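Side-chain contacts in esterase A (Caulobacter crescentus, PDB 5GKV), which probably hydrolyses ester bonds as a serine hydrolase related to penicillin-binding proteins and beta-lactamases: residues Ser133-Glu138 and Cys151-Ala156; Pro141-Trp144 and Ala149-Ala152; Tyr169-Tyr174 and Ala239-Pro244; Glu180-Arg183 and Thr189-Thr192; Ile143-Asp148 and Ala254-Val259. All blocks are in the same frame, centred on the assembly; numbering follows the deposited sequence.

Interaction 1: Ser133-Glu138 and Cys151-Ala156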
# COMPACT_ATOMS: atom_id res chain seq x y z
N SER A 133 -5.09 -16.21 1.92
CA SER A 133 -5.44 -15.12 1.00
C SER A 133 -6.84 -14.57 1.25
O SER A 133 -7.08 -13.37 1.06
CB SER A 133 -5.30 -15.62 -0.44
OG SER A 133 -4.01 -16.18 -0.65
N GLY A 134 -7.76 -15.42 1.68
CA GLY A 134 -9.08 -15.02 2.11
C GLY A 134 -9.68 -16.17 2.88
O GLY A 134 -9.09 -17.25 2.98
N PHE A 135 -10.85 -15.93 3.45
CA PHE A 135 -11.59 -16.99 4.12
C PHE A 135 -12.38 -17.79 3.08
O PHE A 135 -13.24 -17.22 2.41
CB PHE A 135 -12.52 -16.41 5.17
CG PHE A 135 -11.81 -15.61 6.26
CD1 PHE A 135 -10.84 -16.20 7.07
CD2 PHE A 135 -12.13 -14.28 6.48
CE1 PHE A 135 -10.20 -15.47 8.07
CE2 PHE A 135 -11.50 -13.53 7.49
CZ PHE A 135 -10.53 -14.13 8.28
N PRO A 136 -12.13 -19.10 2.92
CA PRO A 136 -12.91 -19.88 1.94
C PRO A 136 -14.30 -20.25 2.43
O PRO A 136 -15.18 -20.50 1.60
CB PRO A 136 -12.06 -21.13 1.73
CG PRO A 136 -11.42 -21.34 3.07
CD PRO A 136 -11.12 -19.93 3.60
N ASP A 137 -14.53 -20.26 3.74
CA ASP A 137 -15.75 -20.74 4.36
C ASP A 137 -16.68 -19.58 4.72
O ASP A 137 -16.24 -18.44 4.91
CB ASP A 137 -15.41 -21.53 5.62
CG ASP A 137 -14.69 -20.67 6.66
OD1 ASP A 137 -13.64 -20.07 6.31
OD2 ASP A 137 -15.19 -20.58 7.81
N GLU A 138 -17.97 -19.91 4.84
CA GLU A 138 -19.00 -18.91 5.11
C GLU A 138 -18.60 -18.00 6.27
O GLU A 138 -18.19 -18.47 7.33
CB GLU A 138 -20.33 -19.62 5.42
CG GLU A 138 -21.44 -18.69 5.88
CD GLU A 138 -22.24 -18.10 4.73
OE1 GLU A 138 -22.19 -18.69 3.63
OE2 GLU A 138 -22.89 -17.05 4.94
N CYS A 151 -8.58 -11.75 13.51
CA CYS A 151 -7.30 -12.40 13.81
C CYS A 151 -7.51 -13.81 14.35
O CYS A 151 -6.73 -14.72 14.05
CB CYS A 151 -6.50 -11.57 14.83
SG CYS A 151 -5.96 -9.94 14.21
N ALA A 152 -8.55 -14.01 15.16
CA ALA A 152 -8.81 -15.35 15.68
C ALA A 152 -9.13 -16.31 14.54
O ALA A 152 -8.65 -17.46 14.53
CB ALA A 152 -9.95 -15.31 16.69
N LYS A 153 -9.91 -15.86 13.56
CA LYS A 153 -10.25 -16.73 12.43
C LYS A 153 -9.02 -17.05 11.59
O LYS A 153 -8.86 -18.19 11.14
CB LYS A 153 -11.35 -16.08 11.59
CG LYS A 153 -11.99 -17.04 10.58
CD LYS A 153 -13.18 -16.41 9.90
CE LYS A 153 -13.70 -17.29 8.77
NZ LYS A 153 -14.09 -18.64 9.24
N LEU A 154 -8.15 -16.07 11.37
CA LEU A 154 -6.89 -16.32 10.66
C LEU A 154 -6.01 -17.29 11.45
O LEU A 154 -5.43 -18.23 10.88
CB LEU A 154 -6.16 -15.00 10.40
CG LEU A 154 -6.75 -14.07 9.33
CD1 LEU A 154 -6.12 -12.65 9.35
CD2 LEU A 154 -6.59 -14.68 7.94
N ALA A 155 -5.88 -17.06 12.76
CA ALA A 155 -5.04 -17.93 13.57
C ALA A 155 -5.49 -19.38 13.49
O ALA A 155 -4.66 -20.29 13.53
CB ALA A 155 -5.03 -17.45 15.03
N ALA A 156 -6.80 -19.60 13.35
CA ALA A 156 -7.33 -20.95 13.30
C ALA A 156 -7.36 -21.54 11.90
O ALA A 156 -7.60 -22.74 11.75
CB ALA A 156 -8.75 -20.97 13.88
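K153 reaches back from helix 147-156 along the ring of F135 and ends on the carboxylate of D137, so one lysine serves an aromatic face with its carbons and an acid with its nitrogen. The aliphatic part lies over one face of the phenyl group: CD of K153 sits 3.6 Å from the centroid of the F135 ring, 13° off the ring normal, a CH-pi contact almost directly above the centre. CG of K153 comes to 3.5 Å from CE1 of F135, near the rim. Extended as far as CE, the lysine chain bends only at chi4 (59°), and that last turn brings NZ to D137. There NZ of K153 donates to OD2 of D137 at 2.6 Å, a salt bridge that uses the syn lone pair. D137 meets the lysine from the opposite direction. L154 adds an apolar touch, its CD2 being 3.7 Å from CE1 of F135, with the two side chains roughly at right angles.

Farther out, the loop carrying F135 and D137 has anchors of its own: O of F135 is hydrogen-bonded to NE1 of W245, and O of D137 to OG1 of T139. The ring of W144 also meets that of F135, their planes about 30° apart. The contact thus ties the loop after helix 122-126 to helix 147-156, while L154 leans on T173, Y176 and L177 of the following helix, 173-186.

Interaction 2: Pro141-Trp144 and Ala149-Ala152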
# COMPACT_ATOMS: atom_id res chain seq x y z
N PRO A 141 -19.86 -10.90 6.77
CA PRO A 141 -19.09 -9.85 6.08
C PRO A 141 -18.68 -8.68 6.97
O PRO A 141 -17.87 -7.86 6.53
CB PRO A 141 -20.04 -9.39 4.97
CG PRO A 141 -20.99 -10.54 4.78
CD PRO A 141 -21.18 -11.12 6.15
N ALA A 142 -19.21 -8.57 8.19
CA ALA A 142 -18.79 -7.51 9.10
C ALA A 142 -17.67 -7.95 10.03
O ALA A 142 -17.28 -7.17 10.91
CB ALA A 142 -19.98 -7.02 9.93
N ILE A 143 -17.15 -9.17 9.86
CA ILE A 143 -16.08 -9.65 10.75
C ILE A 143 -14.90 -8.70 10.70
O ILE A 143 -14.23 -8.49 11.72
CB ILE A 143 -15.66 -11.09 10.38
CG1 ILE A 143 -14.71 -11.65 11.45
CG2 ILE A 143 -15.00 -11.13 9.01
CD1 ILE A 143 -14.32 -13.11 11.24
N TRP A 144 -14.66 -8.08 9.54
CA TRP A 144 -13.49 -7.23 9.35
C TRP A 144 -13.49 -6.04 10.31
O TRP A 144 -12.42 -5.50 10.62
CB TRP A 144 -13.43 -6.74 7.90
CG TRP A 144 -13.49 -7.84 6.85
CD1 TRP A 144 -14.54 -8.11 6.00
CD2 TRP A 144 -12.47 -8.80 6.53
NE1 TRP A 144 -14.23 -9.18 5.18
CE2 TRP A 144 -12.96 -9.61 5.49
CE3 TRP A 144 -11.18 -9.04 7.04
CZ2 TRP A 144 -12.21 -10.65 4.93
CZ3 TRP A 144 -10.44 -10.08 6.49
CH2 TRP A 144 -10.95 -10.88 5.45
N ALA A 149 -11.90 -10.79 16.27
CA ALA A 149 -12.54 -11.93 15.62
C ALA A 149 -11.85 -12.27 14.30
O ALA A 149 -11.70 -13.45 13.96
CB ALA A 149 -14.03 -11.66 15.40
N THR A 150 -11.41 -11.26 13.55
CA THR A 150 -10.70 -11.54 12.29
C THR A 150 -9.38 -12.26 12.56
O THR A 150 -9.09 -13.30 11.95
CB THR A 150 -10.46 -10.24 11.51
OG1 THR A 150 -11.72 -9.61 11.21
CG2 THR A 150 -9.72 -10.51 10.20
N CYS A 151 -8.58 -11.75 13.51
CA CYS A 151 -7.30 -12.40 13.81
C CYS A 151 -7.51 -13.81 14.35
O CYS A 151 -6.73 -14.72 14.05
CB CYS A 151 -6.50 -11.57 14.83
SG CYS A 151 -5.96 -9.94 14.21
N ALA A 152 -8.55 -14.01 15.16
CA ALA A 152 -8.81 -15.35 15.68
C ALA A 152 -9.13 -16.31 14.54
O ALA A 152 -8.65 -17.46 14.53
CB ALA A 152 -9.95 -15.31 16.69
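T150 and I143 bury the most surface here, with W144 completing the group, where the short 3-10 turn that holds I143 and W144 folds against the first turns of helix 147-156. T150 turns its two branches to different partners. With OG1 anti to its carbonyl carbon (chi1 -60°), the hydroxyl lies 2.8 Å from O of I143; its weak hydrogen bond is to O of D146. The methyl branch turns to the indole instead, CG2 of T150 lying 3.8 Å from CE3 of W144, obliquely to the ring and equally near its CZ3 atom.

I143 is stretched out, CG1 anti to the backbone N (chi1 -171°), which sends its longer arm toward the helix. CG1 of I143 passes 3.6 Å from OG1 of T150 and 4.0 Å from CB of A149, and CD1 of I143 ends 3.8 Å from the backbone O of A149. Its other branch stays at home: CG2 of I143 lies 4.1 Å above the plane of the W144 ring, offset toward the rim, so isoleucine carbons face both the helix and the neighbouring indole.

Polar partners outside the two segments fix the indole and the start of the helix. NE1 of W144 is hydrogen-bonded to O of W245, O of W144 to OH of Y176, and OD1 of D146 accepts from N of A149 in an N-cap. The two segments are only five positions apart at their near ends, so this is a local join, with helix 173-186 packing behind it through Y176 and T173, and V172 and P248 of nearby loops also touching W144.

Interaction 3: Tyr169-Tyr174 and Ala239-Pro244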
# COMPACT_ATOMS: atom_id res chain seq x y z
N TYR A 169 -1.61 -13.46 -3.28
CA TYR A 169 -1.84 -12.16 -2.67
C TYR A 169 -3.03 -12.17 -1.72
O TYR A 169 -4.11 -12.66 -2.06
CB TYR A 169 -2.04 -11.14 -3.79
CG TYR A 169 -2.31 -9.73 -3.32
CD1 TYR A 169 -1.32 -8.99 -2.68
CD2 TYR A 169 -3.54 -9.11 -3.58
CE1 TYR A 169 -1.56 -7.66 -2.28
CE2 TYR A 169 -3.78 -7.80 -3.19
CZ TYR A 169 -2.79 -7.09 -2.54
OH TYR A 169 -3.04 -5.80 -2.18
N HIS A 170 -2.81 -11.65 -0.51
CA HIS A 170 -3.80 -11.52 0.56
C HIS A 170 -4.35 -10.09 0.55
O HIS A 170 -3.78 -9.23 1.24
CB HIS A 170 -3.18 -11.78 1.93
CG HIS A 170 -2.65 -13.18 2.15
ND1 HIS A 170 -1.99 -13.90 1.17
CD2 HIS A 170 -2.63 -13.95 3.26
CE1 HIS A 170 -1.62 -15.07 1.67
NE2 HIS A 170 -1.99 -15.12 2.94
N PRO A 171 -5.43 -9.78 -0.18
CA PRO A 171 -5.80 -8.36 -0.32
C PRO A 171 -6.30 -7.70 0.96
O PRO A 171 -6.05 -6.51 1.16
CB PRO A 171 -6.89 -8.38 -1.41
CG PRO A 171 -7.47 -9.75 -1.34
CD PRO A 171 -6.32 -10.66 -0.96
N VAL A 172 -6.99 -8.43 1.84
CA VAL A 172 -7.50 -7.87 3.08
C VAL A 172 -6.81 -8.48 4.30
O VAL A 172 -6.40 -7.76 5.22
CB VAL A 172 -9.04 -8.06 3.17
CG1 VAL A 172 -9.58 -7.34 4.40
CG2 VAL A 172 -9.72 -7.58 1.88
N THR A 173 -6.66 -9.80 4.32
CA THR A 173 -6.14 -10.49 5.49
C THR A 173 -4.72 -10.06 5.85
O THR A 173 -4.34 -10.12 7.02
CB THR A 173 -6.18 -12.01 5.27
OG1 THR A 173 -5.45 -12.32 4.07
CG2 THR A 173 -7.64 -12.47 5.11
N TYR A 174 -3.93 -9.63 4.85
CA TYR A 174 -2.56 -9.19 5.12
C TYR A 174 -2.50 -8.12 6.19
O TYR A 174 -1.57 -8.09 7.00
CB TYR A 174 -1.92 -8.66 3.83
CG TYR A 174 -0.66 -7.81 3.95
CD1 TYR A 174 -0.74 -6.45 4.25
CD2 TYR A 174 0.61 -8.34 3.65
CE1 TYR A 174 0.40 -5.65 4.30
CE2 TYR A 174 1.75 -7.54 3.70
CZ TYR A 174 1.63 -6.18 4.01
OH TYR A 174 2.75 -5.35 4.07
N ALA A 239 -11.41 -17.12 -2.60
CA ALA A 239 -11.56 -16.64 -1.23
C ALA A 239 -11.16 -15.17 -1.11
O ALA A 239 -11.78 -14.41 -0.36
CB ALA A 239 -10.74 -17.51 -0.27
N ALA A 240 -10.12 -14.76 -1.85
CA ALA A 240 -9.59 -13.40 -1.69
C ALA A 240 -10.57 -12.36 -2.20
O ALA A 240 -10.72 -11.29 -1.59
CB ALA A 240 -8.25 -13.24 -2.42
N PHE A 241 -11.23 -12.62 -3.32
CA PHE A 241 -11.96 -11.56 -4.02
C PHE A 241 -13.42 -11.86 -4.32
O PHE A 241 -14.19 -10.91 -4.51
CB PHE A 241 -11.25 -11.21 -5.34
CG PHE A 241 -10.07 -10.28 -5.17
CD1 PHE A 241 -10.26 -8.95 -4.81
CD2 PHE A 241 -8.78 -10.74 -5.34
CE1 PHE A 241 -9.18 -8.10 -4.65
CE2 PHE A 241 -7.70 -9.88 -5.18
CZ PHE A 241 -7.91 -8.56 -4.83
N PHE A 242 -13.86 -13.12 -4.35
CA PHE A 242 -15.14 -13.43 -4.96
C PHE A 242 -16.18 -13.97 -3.99
O PHE A 242 -17.21 -14.51 -4.42
CB PHE A 242 -14.93 -14.39 -6.13
CG PHE A 242 -14.16 -13.78 -7.26
CD1 PHE A 242 -14.78 -12.88 -8.13
CD2 PHE A 242 -12.83 -14.09 -7.47
CE1 PHE A 242 -14.08 -12.31 -9.17
CE2 PHE A 242 -12.12 -13.52 -8.52
CZ PHE A 242 -12.75 -12.63 -9.36
N LYS A 243 -15.95 -13.83 -2.70
CA LYS A 243 -16.96 -14.23 -1.72
C LYS A 243 -17.77 -13.02 -1.29
O LYS A 243 -17.31 -11.88 -1.41
CB LYS A 243 -16.30 -14.87 -0.50
CG LYS A 243 -15.51 -16.13 -0.81
CD LYS A 243 -16.41 -17.18 -1.44
CE LYS A 243 -15.71 -18.53 -1.57
NZ LYS A 243 -16.64 -19.54 -2.16
N PRO A 244 -18.99 -13.23 -0.80
CA PRO A 244 -19.77 -12.10 -0.25
C PRO A 244 -19.06 -11.41 0.90
O PRO A 244 -19.33 -10.23 1.16
CB PRO A 244 -21.07 -12.76 0.22
CG PRO A 244 -21.17 -14.02 -0.56
CD PRO A 244 -19.75 -14.49 -0.78
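Y169 and P171, which pack on A240 and F241 across this contact, also share a polar partner: NZ of K83 is hydrogen-bonded to both OH of Y169 and O of P171. Two groups from one loop thus hold that lysine, while the pyrrolidine of P171 faces the end of helix 235-241.

The contact itself is apolar. CD of P171 lies 3.5 Å from CB of A240, whose methyl points toward the proline, and CG of P171 approaches the backbone O of A240 at 3.6 Å. CB of P171 comes to 3.6 Å from CZ of F241. CG of P171 also stands over one face of that phenyl ring, 4.0 Å from its centroid and 22° off the normal, displaced toward the rim: a CH-pi contact. F241 turns its CG anti to the carbonyl carbon (chi1 -81°), carrying the ring from the helix end to the proline.

P171 has an aromatic on its own loop as well, because its N lies 3.9 Å above the plane of the Y169 ring, toward the rim.

Y169 also touches S80, and S80 and K83 fit the Ser-x-x-Lys motif of penicillin-binding proteins and serine beta-lactamases; Y169 probably corresponds to the tyrosine of the second family motif (Tyr-x-Asn in many relatives), which would put P171 and its packing on helix 235-241 right beside the probable active site.

Interaction 4: Glu180-Arg183 and Thr189-Thr192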
# COMPACT_ATOMS: atom_id res chain seq x y z
N GLU A 180 -1.36 -7.51 13.56
CA GLU A 180 -1.40 -8.20 14.83
C GLU A 180 0.00 -8.58 15.29
O GLU A 180 0.30 -8.51 16.48
CB GLU A 180 -2.32 -9.43 14.73
CG GLU A 180 -2.47 -10.25 16.00
CD GLU A 180 -3.18 -9.51 17.13
OE1 GLU A 180 -3.59 -8.34 16.94
OE2 GLU A 180 -3.31 -10.10 18.22
N ILE A 181 0.87 -8.97 14.35
CA ILE A 181 2.28 -9.14 14.67
C ILE A 181 2.84 -7.85 15.26
O ILE A 181 3.47 -7.84 16.33
CB ILE A 181 3.07 -9.57 13.42
CG1 ILE A 181 2.64 -10.97 12.94
CG2 ILE A 181 4.58 -9.53 13.69
CD1 ILE A 181 3.19 -11.31 11.58
N PHE A 182 2.56 -6.72 14.59
CA PHE A 182 3.02 -5.42 15.08
C PHE A 182 2.50 -5.13 16.49
O PHE A 182 3.27 -4.76 17.39
CB PHE A 182 2.58 -4.30 14.13
CG PHE A 182 3.12 -2.96 14.53
CD1 PHE A 182 2.42 -2.14 15.40
CD2 PHE A 182 4.34 -2.52 14.04
CE1 PHE A 182 2.93 -0.91 15.77
CE2 PHE A 182 4.86 -1.30 14.42
CZ PHE A 182 4.15 -0.50 15.29
N ARG A 183 1.19 -5.27 16.69
CA ARG A 183 0.56 -4.94 17.97
C ARG A 183 1.16 -5.76 19.11
O ARG A 183 1.48 -5.23 20.18
CB ARG A 183 -0.96 -5.16 17.87
CG ARG A 183 -1.79 -4.55 18.98
CD ARG A 183 -3.28 -4.95 18.88
NE ARG A 183 -3.48 -6.38 19.09
CZ ARG A 183 -3.19 -7.03 20.22
NH1 ARG A 183 -2.69 -6.38 21.27
NH2 ARG A 183 -3.40 -8.35 20.31
N THR A 189 -1.22 -0.16 18.22
CA THR A 189 -1.66 -0.48 16.87
C THR A 189 -0.72 0.15 15.85
O THR A 189 0.01 1.10 16.15
CB THR A 189 -3.08 0.01 16.61
OG1 THR A 189 -3.10 1.45 16.61
CG2 THR A 189 -4.07 -0.54 17.65
N MET A 190 -0.76 -0.36 14.61
CA MET A 190 0.04 0.26 13.56
C MET A 190 -0.32 1.73 13.38
O MET A 190 0.57 2.58 13.24
CB MET A 190 -0.13 -0.48 12.24
CG MET A 190 0.76 -1.69 12.10
SD MET A 190 0.65 -2.35 10.43
CE MET A 190 2.03 -3.47 10.48
N GLY A 191 -1.61 2.05 13.36
CA GLY A 191 -2.01 3.42 13.08
C GLY A 191 -1.55 4.36 14.17
O GLY A 191 -1.16 5.50 13.90
N THR A 192 -1.57 3.90 15.42
CA THR A 192 -1.13 4.74 16.54
C THR A 192 0.37 4.97 16.50
O THR A 192 0.84 6.10 16.64
CB THR A 192 -1.53 4.11 17.87
OG1 THR A 192 -2.96 4.03 17.95
CG2 THR A 192 -1.01 4.98 19.03
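F182 and M190 form a Met-aromatic contact at the corner between helices 173-186 and 190-202, right beside the N-cap of the second helix. CG of M190 lies over one face of the phenyl group, 4.0 Å from the F182 ring centroid and 29° off the normal, a CH-pi contact. The sulfur is farther out: SD of M190 is 5.4 Å from that centroid in an oblique position, so the methylene does most of the touching. At the chain's end, CE of M190 rests 3.8 Å from CB of F182. F182 holds its CG anti to the backbone N (chi1 -175°), which carries the ring across to the start of the next helix, where CE1 of F182 is 3.6 Å from O of T189.

T189 caps that helix: its OG1 accepts from N of T192 at 3.1 Å. E260 reinforces the same end, its carboxylate being hydrogen-bonded to OG1 of T189 and to N of G191. Alongside, R183 grips E180 side-on with two nitrogens, NE to OE1 at 2.9 Å and NH2 of R183 to OE2 of E180 at 2.7 Å, both acceptors met on the syn side but tilted from the planes. E180 is further tied to R184 and to NE1 of W147.

Helix 82-95 lies against the buried pair, M190 touching A86, L89 and I90, and F182 touching L93, so the corner joins three helices.

Interaction 5: Ile143-Asp148 and Ala254-Val259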
# COMPACT_ATOMS: atom_id res chain seq x y z
N ILE A 143 -17.15 -9.17 9.86
CA ILE A 143 -16.08 -9.65 10.75
C ILE A 143 -14.90 -8.70 10.70
O ILE A 143 -14.23 -8.49 11.72
CB ILE A 143 -15.66 -11.09 10.38
CG1 ILE A 143 -14.71 -11.65 11.45
CG2 ILE A 143 -15.00 -11.13 9.01
CD1 ILE A 143 -14.32 -13.11 11.24
N TRP A 144 -14.66 -8.08 9.54
CA TRP A 144 -13.49 -7.23 9.35
C TRP A 144 -13.49 -6.04 10.31
O TRP A 144 -12.42 -5.50 10.62
CB TRP A 144 -13.43 -6.74 7.90
CG TRP A 144 -13.49 -7.84 6.85
CD1 TRP A 144 -14.54 -8.11 6.00
CD2 TRP A 144 -12.47 -8.80 6.53
NE1 TRP A 144 -14.23 -9.18 5.18
CE2 TRP A 144 -12.96 -9.61 5.49
CE3 TRP A 144 -11.18 -9.04 7.04
CZ2 TRP A 144 -12.21 -10.65 4.93
CZ3 TRP A 144 -10.44 -10.08 6.49
CH2 TRP A 144 -10.95 -10.88 5.45
N PHE A 145 -14.66 -5.62 10.80
CA PHE A 145 -14.74 -4.52 11.77
C PHE A 145 -14.50 -4.97 13.20
O PHE A 145 -14.53 -4.14 14.11
CB PHE A 145 -16.11 -3.83 11.67
CG PHE A 145 -16.32 -3.13 10.37
CD1 PHE A 145 -15.78 -1.87 10.15
CD2 PHE A 145 -17.05 -3.73 9.35
CE1 PHE A 145 -15.96 -1.22 8.95
CE2 PHE A 145 -17.24 -3.08 8.15
CZ PHE A 145 -16.70 -1.83 7.94
N ASP A 146 -14.26 -6.26 13.42
CA ASP A 146 -13.96 -6.82 14.73
C ASP A 146 -12.54 -7.37 14.65
O ASP A 146 -12.34 -8.53 14.27
CB ASP A 146 -14.97 -7.90 15.11
CG ASP A 146 -14.71 -8.52 16.48
OD1 ASP A 146 -13.59 -8.40 17.01
OD2 ASP A 146 -15.64 -9.14 17.01
N TRP A 147 -11.55 -6.53 15.00
CA TRP A 147 -10.15 -6.90 14.89
C TRP A 147 -9.87 -8.28 15.50
O TRP A 147 -9.27 -9.15 14.86
CB TRP A 147 -9.25 -5.85 15.56
CG TRP A 147 -7.81 -6.14 15.34
CD1 TRP A 147 -6.98 -6.87 16.15
CD2 TRP A 147 -7.02 -5.72 14.22
NE1 TRP A 147 -5.71 -6.92 15.60
CE2 TRP A 147 -5.72 -6.23 14.42
CE3 TRP A 147 -7.29 -4.97 13.07
CZ2 TRP A 147 -4.69 -6.01 13.50
CZ3 TRP A 147 -6.27 -4.75 12.16
CH2 TRP A 147 -4.98 -5.27 12.38
N ASP A 148 -10.32 -8.49 16.74
CA ASP A 148 -10.01 -9.74 17.43
C ASP A 148 -10.66 -10.94 16.75
O ASP A 148 -10.06 -12.01 16.67
CB ASP A 148 -10.43 -9.65 18.90
CG ASP A 148 -9.44 -8.86 19.75
OD1 ASP A 148 -8.34 -8.54 19.25
OD2 ASP A 148 -9.75 -8.57 20.93
N ALA A 254 -18.10 6.09 7.45
CA ALA A 254 -17.41 6.69 8.58
C ALA A 254 -16.70 5.65 9.44
O ALA A 254 -15.55 5.85 9.86
CB ALA A 254 -18.40 7.51 9.42
N GLU A 255 -17.36 4.52 9.73
CA GLU A 255 -16.67 3.51 10.53
C GLU A 255 -15.53 2.87 9.74
O GLU A 255 -14.47 2.58 10.31
CB GLU A 255 -17.65 2.44 11.03
CG GLU A 255 -17.19 1.81 12.37
CD GLU A 255 -17.87 0.49 12.70
OE1 GLU A 255 -17.35 -0.27 13.56
OE2 GLU A 255 -18.93 0.21 12.10
N TRP A 256 -15.71 2.67 8.43
CA TRP A 256 -14.62 2.12 7.62
C TRP A 256 -13.41 3.05 7.64
O TRP A 256 -12.27 2.57 7.63
CB TRP A 256 -15.09 1.87 6.19
CG TRP A 256 -14.05 1.22 5.32
CD1 TRP A 256 -13.82 -0.13 5.19
CD2 TRP A 256 -13.10 1.87 4.47
NE1 TRP A 256 -12.79 -0.34 4.31
CE2 TRP A 256 -12.33 0.87 3.85
CE3 TRP A 256 -12.83 3.22 4.18
CZ2 TRP A 256 -11.31 1.16 2.95
CZ3 TRP A 256 -11.82 3.51 3.29
CH2 TRP A 256 -11.07 2.49 2.69
N ARG A 257 -13.63 4.36 7.69
CA ARG A 257 -12.52 5.30 7.84
C ARG A 257 -11.92 5.24 9.24
O ARG A 257 -10.69 5.30 9.38
CB ARG A 257 -13.00 6.71 7.53
CG ARG A 257 -13.44 6.87 6.09
CD ARG A 257 -14.00 8.25 5.82
NE ARG A 257 -14.58 8.30 4.48
CZ ARG A 257 -15.34 9.29 4.02
NH1 ARG A 257 -15.62 10.33 4.79
NH2 ARG A 257 -15.81 9.24 2.78
N ARG A 258 -12.76 5.12 10.27
CA ARG A 258 -12.31 5.27 11.65
C ARG A 258 -11.41 4.11 12.10
O ARG A 258 -10.44 4.33 12.83
CB ARG A 258 -13.51 5.38 12.60
CG ARG A 258 -14.19 6.75 12.67
CD ARG A 258 -15.22 6.81 13.83
NE ARG A 258 -16.46 6.10 13.53
CZ ARG A 258 -17.52 6.65 12.94
NH1 ARG A 258 -17.50 7.93 12.59
NH2 ARG A 258 -18.61 5.92 12.69
N VAL A 259 -11.76 2.88 11.71
CA VAL A 259 -11.02 1.71 12.19
C VAL A 259 -9.68 1.63 11.48
O VAL A 259 -9.36 2.46 10.62
CB VAL A 259 -11.83 0.41 11.99
CG1 VAL A 259 -13.10 0.44 12.84
CG2 VAL A 259 -12.17 0.20 10.50
O HOH W 1 -14.88 -1.80 15.43
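F145 points its CB toward helix 253-258, and its ring reaches into the angle between E255, W256 and V259. CG is set anti to the carbonyl carbon (chi1 -66°), which swings the ring out from the 3-10 turn. The first ring atom to meet the other segment is CD1 of F145, 4.1 Å from CD of E255 and 4.2 Å from CG2 of V259. The ring and the carboxylate of E255 are not stacked flat; their planes are 28° apart and the approach is oblique.

One atom farther, CE1 of F145 comes to 3.8 Å from CA of W256, which sits at the ring's edge, in its plane, and to 4.2 Å from CB of W256. The tip, CZ, lies at the edge of the W256 indole, near the plane of that ring.

E255 gets its carboxylate there through an extended side chain, CG anti to the backbone N. A water gives the one polar link: it donates to O of F145 at 2.7 Å and, only weakly, to OE1 of E255 at 3.5 Å. OE2 of E255 has a long, weak ion pair with K251, which also touches F145. Across from F145, the carbonyls of W256 and V259, the latter just past the helix, are hydrogen-bonded to ND2 of N265.

No direct hydrogen bond joins the two segments, so shape and van der Waals contact around one phenyl ring, helped by a loose water bridge, account for this surface join.

Interactions 1 and 2 both hold the loop before helix 147-156 against that helix, one by a lysine laid across an aromatic face and ending in a salt bridge, the other by a close, local meeting of isoleucine, threonine and indole. Interaction 5 starts from the same turn as interaction 2 but reaches out to helix 253-258, with a water as its only polar link. Interaction 3 uses the loop leading into helix 173-186, interaction 4 the helix itself: proline against phenylalanine beside the probable active site, methionine against phenylalanine at a helix corner. Interactions 1 to 4 are all partly buried; interaction 5 alone is a surface contact.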